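Local structure of putative O-methyltransferase (Klebsiella pneumoniae subsp. pneumoniae, 3TFW) at residues A[62-71]-A[135-144]. The protein is a putative O-methyltransferase that probably transfers a methyl group from S-adenosylmethionine to an oxygen of its substrate. Sequence-based numbering, arbitrary orientation.
Sequences TQAKRILEIG and PAFDLIFIDA
Leu68 and Ile70 trade backbone hydrogen bonds with Leu139, Phe141 and Asp143, joining strands 66-70 and 139-142 as parallel neighbours at the centre of a Rossmann-like methyltransferase sheet of order 3-2-1-4-5-7-6. Their axes approach to 4.7 Å, and the pairing illustrates how an inner strand shares its hydrogen bonds between two neighbours: Leu68 and Ile70 bond to the 135-144 segment, whereas Ile67 and Glu69 use their backbones on strand 90-95. The ladder is straightest where Ile70 N meets Phe141 O at 2.8 Å, and it ends with Asp143 N bound to Ile70 O. Here strand 66-70 runs into Gly71; Glu69-Ile70-Gly71 is consistent with the family's first S-adenosylmethionine-binding motif.

At the opposite end a side chain takes over from the ladder. Asp138 OD2 accepts Lys65 N at 2.9 Å and Arg66 N at 3.1 Å, both on its anti side and tilted out of the carboxylate plane to opposite faces, while Asp138 N returns a bond to Arg66 O. The other carboxylate oxygen, OD1, forms a salt bridge with Arg161.

Apolar packing differs on the two faces. Beside Ile140, Leu68 CB sits centrally over the Phe137 ring, a CH-pi contact 3.6 Å from the centroid. On the face of Ile67 and Leu139, Glu69 extends alongside Phe141, its CG anti to the backbone N (chi1 177°) and near the ring edge; OE1 of this buried residue is hydrogen-bonded to Thr78 OG1 and Thr93 OG1.

Farther out, Pro135 CG lies over the Arg66 guanidinium, 3.7 Å from CZ. A water bridges Arg66 NH1 to Pro135 O and rests above the Phe137 face opposite Leu68 CB, displaced toward the ring's rim.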
loop_
_atom_site.group_PDB
_atom_site.type_symbol
_atom_site.label_atom_id
_atom_site.label_comp_id
_atom_site.label_asym_id
_atom_site.label_seq_id
_atom_site.Cartn_x
_atom_site.Cartn_y
_atom_site.Cartn_z
ATOM N N THR A 62 9.844 -1.455 -6.643
ATOM C CA THR A 62 9.914 -1.684 -8.074
ATOM C C THR A 62 11.339 -1.574 -8.606
ATOM O O THR A 62 11.583 -1.905 -9.764
ATOM C CB THR A 62 9.000 -0.725 -8.894
ATOM O OG1 THR A 62 9.273 0.646 -8.546
ATOM C CG2 THR A 62 7.527 -1.053 -8.675
ATOM N N GLN A 63 12.267 -1.111 -7.765
ATOM C CA GLN A 63 13.625 -0.766 -8.204
ATOM C C GLN A 63 13.548 0.137 -9.445
ATOM O O GLN A 63 14.312 -0.029 -10.408
ATOM C CB GLN A 63 14.452 -2.029 -8.506
ATOM C CG GLN A 63 14.734 -2.901 -7.281
ATOM C CD GLN A 63 15.519 -4.165 -7.625
ATOM O OE1 GLN A 63 15.199 -4.878 -8.583
ATOM N NE2 GLN A 63 16.541 -4.453 -6.832
ATOM N N ALA A 64 12.619 1.092 -9.413
ATOM C CA ALA A 64 12.340 1.922 -10.582
ATOM C C ALA A 64 13.558 2.721 -11.029
ATOM O O ALA A 64 14.305 3.262 -10.200
ATOM C CB ALA A 64 11.154 2.862 -10.308
ATOM N N LYS A 65 13.762 2.761 -12.339
ATOM C CA LYS A 65 14.715 3.667 -12.972
ATOM C C LYS A 65 13.967 4.653 -13.859
ATOM O O LYS A 65 14.529 5.675 -14.261
ATOM C CB LYS A 65 15.747 2.899 -13.825
ATOM C CG LYS A 65 16.701 2.019 -13.033
ATOM C CD LYS A 65 17.986 1.765 -13.818
ATOM C CE LYS A 65 19.005 1.004 -12.977
ATOM N NZ LYS A 65 20.191 0.612 -13.806
ATOM N N ARG A 66 12.708 4.334 -14.177
ATOM C CA ARG A 66 11.871 5.166 -15.033
ATOM C C ARG A 66 10.506 5.322 -14.387
ATOM O O ARG A 66 9.823 4.342 -14.132
ATOM C CB ARG A 66 11.728 4.566 -16.439
ATOM C CG ARG A 66 13.042 4.561 -17.229
ATOM C CD ARG A 66 12.980 3.799 -18.535
ATOM N NE ARG A 66 14.261 3.955 -19.228
ATOM C CZ ARG A 66 14.565 4.978 -20.031
ATOM N NH1 ARG A 66 13.669 5.917 -20.289
ATOM N NH2 ARG A 66 15.766 5.043 -20.599
ATOM N N ILE A 67 10.139 6.562 -14.098
ATOM C CA ILE A 67 8.851 6.860 -13.468
ATOM C C ILE A 67 8.084 7.855 -14.335
ATOM O O ILE A 67 8.670 8.802 -14.870
ATOM C CB ILE A 67 9.033 7.429 -12.032
ATOM C CG1 ILE A 67 9.792 6.421 -11.153
ATOM C CG2 ILE A 67 7.654 7.774 -11.402
ATOM C CD1 ILE A 67 10.213 6.966 -9.768
ATOM N N LEU A 68 6.774 7.631 -14.467
ATOM C CA LEU A 68 5.877 8.606 -15.084
ATOM C C LEU A 68 4.875 9.123 -14.049
ATOM O O LEU A 68 4.217 8.340 -13.367
ATOM C CB LEU A 68 5.132 7.987 -16.276
ATOM C CG LEU A 68 3.977 8.784 -16.923
ATOM C CD1 LEU A 68 4.449 10.117 -17.519
ATOM C CD2 LEU A 68 3.277 7.954 -18.016
ATOM N N GLU A 69 4.761 10.440 -13.943
ATOM C CA GLU A 69 3.772 11.047 -13.061
ATOM C C GLU A 69 2.838 11.949 -13.867
ATOM O O GLU A 69 3.280 12.871 -14.542
ATOM C CB GLU A 69 4.465 11.867 -11.974
ATOM C CG GLU A 69 3.507 12.593 -11.044
ATOM C CD GLU A 69 4.214 13.463 -10.021
ATOM O OE1 GLU A 69 5.242 14.089 -10.359
ATOM O OE2 GLU A 69 3.716 13.538 -8.883
ATOM N N ILE A 70 1.539 11.696 -13.772
ATOM C CA ILE A 70 0.559 12.529 -14.449
ATOM C C ILE A 70 -0.113 13.462 -13.421
ATOM O O ILE A 70 -0.950 13.035 -12.628
ATOM C CB ILE A 70 -0.456 11.676 -15.263
ATOM C CG1 ILE A 70 0.296 10.738 -16.223
ATOM C CG2 ILE A 70 -1.444 12.592 -16.018
ATOM C CD1 ILE A 70 -0.585 9.767 -17.032
ATOM N N GLY A 71 0.279 14.736 -13.454
ATOM C CA GLY A 71 -0.227 15.761 -12.534
ATOM C C GLY A 71 0.823 16.168 -11.506
ATOM O O GLY A 71 0.851 15.646 -10.387
ATOM N N PRO A 135 11.057 3.871 -23.900
ATOM C CA PRO A 135 11.066 2.649 -23.094
ATOM C C PRO A 135 9.924 2.646 -22.076
ATOM O O PRO A 135 9.469 3.716 -21.658
ATOM C CB PRO A 135 12.390 2.741 -22.337
ATOM C CG PRO A 135 13.271 3.537 -23.236
ATOM C CD PRO A 135 12.365 4.555 -23.869
ATOM N N ALA A 136 9.472 1.460 -21.682
ATOM C CA ALA A 136 8.456 1.332 -20.624
ATOM C C ALA A 136 8.876 2.000 -19.311
ATOM O O ALA A 136 10.060 2.050 -18.977
ATOM C CB ALA A 136 8.132 -0.145 -20.386
ATOM N N PHE A 137 7.896 2.519 -18.569
ATOM C CA PHE A 137 8.134 3.023 -17.217
ATOM C C PHE A 137 7.947 1.897 -16.196
ATOM O O PHE A 137 7.160 0.976 -16.412
ATOM C CB PHE A 137 7.178 4.168 -16.884
ATOM C CG PHE A 137 7.371 5.384 -17.739
ATOM C CD1 PHE A 137 8.296 6.362 -17.383
ATOM C CD2 PHE A 137 6.608 5.563 -18.884
ATOM C CE1 PHE A 137 8.472 7.505 -18.177
ATOM C CE2 PHE A 137 6.779 6.692 -19.680
ATOM C CZ PHE A 137 7.714 7.658 -19.326
ATOM N N ASP A 138 8.651 1.992 -15.073
ATOM C CA ASP A 138 8.588 0.965 -14.024
ATOM C C ASP A 138 7.485 1.241 -13.018
ATOM O O ASP A 138 6.942 0.320 -12.369
ATOM C CB ASP A 138 9.925 0.899 -13.296
ATOM C CG ASP A 138 11.070 0.593 -14.227
ATOM O OD1 ASP A 138 10.942 -0.372 -15.001
ATOM O OD2 ASP A 138 12.079 1.338 -14.209
ATOM N N LEU A 139 7.186 2.522 -12.865
ATOM C CA LEU A 139 6.164 2.974 -11.945
ATOM C C LEU A 139 5.443 4.161 -12.571
ATOM O O LEU A 139 6.078 5.084 -13.120
ATOM C CB LEU A 139 6.801 3.367 -10.600
ATOM C CG LEU A 139 5.842 4.060 -9.623
ATOM C CD1 LEU A 139 4.890 3.020 -9.107
ATOM C CD2 LEU A 139 6.575 4.717 -8.479
ATOM N N ILE A 140 4.114 4.126 -12.518
ATOM C CA ILE A 140 3.300 5.158 -13.144
ATOM C C ILE A 140 2.284 5.650 -12.120
ATOM O O ILE A 140 1.523 4.854 -11.553
ATOM C CB ILE A 140 2.587 4.661 -14.420
ATOM C CG1 ILE A 140 3.612 4.160 -15.458
ATOM C CG2 ILE A 140 1.712 5.781 -15.015
ATOM C CD1 ILE A 140 2.994 3.443 -16.672
ATOM N N PHE A 141 2.298 6.956 -11.871
ATOM C CA PHE A 141 1.413 7.566 -10.884
ATOM C C PHE A 141 0.419 8.484 -11.573
ATOM O O PHE A 141 0.804 9.437 -12.253
ATOM C CB PHE A 141 2.249 8.326 -9.845
ATOM C CG PHE A 141 1.451 8.879 -8.712
ATOM C CD1 PHE A 141 1.023 8.050 -7.680
ATOM C CD2 PHE A 141 1.108 10.227 -8.675
ATOM C CE1 PHE A 141 0.277 8.565 -6.620
ATOM C CE2 PHE A 141 0.356 10.743 -7.613
ATOM C CZ PHE A 141 -0.052 9.911 -6.595
ATOM N N ILE A 142 -0.869 8.193 -11.404
ATOM C CA ILE A 142 -1.910 8.958 -12.069
ATOM C C ILE A 142 -2.734 9.765 -11.068
ATOM O O ILE A 142 -3.417 9.193 -10.216
ATOM C CB ILE A 142 -2.833 8.052 -12.920
ATOM C CG1 ILE A 142 -1.996 7.207 -13.898
ATOM C CG2 ILE A 142 -3.877 8.890 -13.674
ATOM C CD1 ILE A 142 -2.799 6.164 -14.656
ATOM N N ASP A 143 -2.639 11.091 -11.175
ATOM C CA ASP A 143 -3.442 11.998 -10.345
ATOM C C ASP A 143 -3.567 13.395 -10.961
ATOM O O ASP A 143 -3.033 14.373 -10.416
ATOM C CB ASP A 143 -2.861 12.116 -8.940
ATOM C CG ASP A 143 -3.735 12.953 -8.011
ATOM O OD1 ASP A 143 -4.951 13.135 -8.301
ATOM O OD2 ASP A 143 -3.201 13.432 -6.988
ATOM N N ALA A 144 -4.265 13.483 -12.089
ATOM C CA ALA A 144 -4.539 14.773 -12.734
ATOM C C ALA A 144 -6.046 15.002 -12.889
ATOM O O ALA A 144 -6.822 14.792 -11.939
ATOM C CB ALA A 144 -3.824 14.866 -14.095
HETATM O O HOH W 1 10.541 5.725 -19.998
#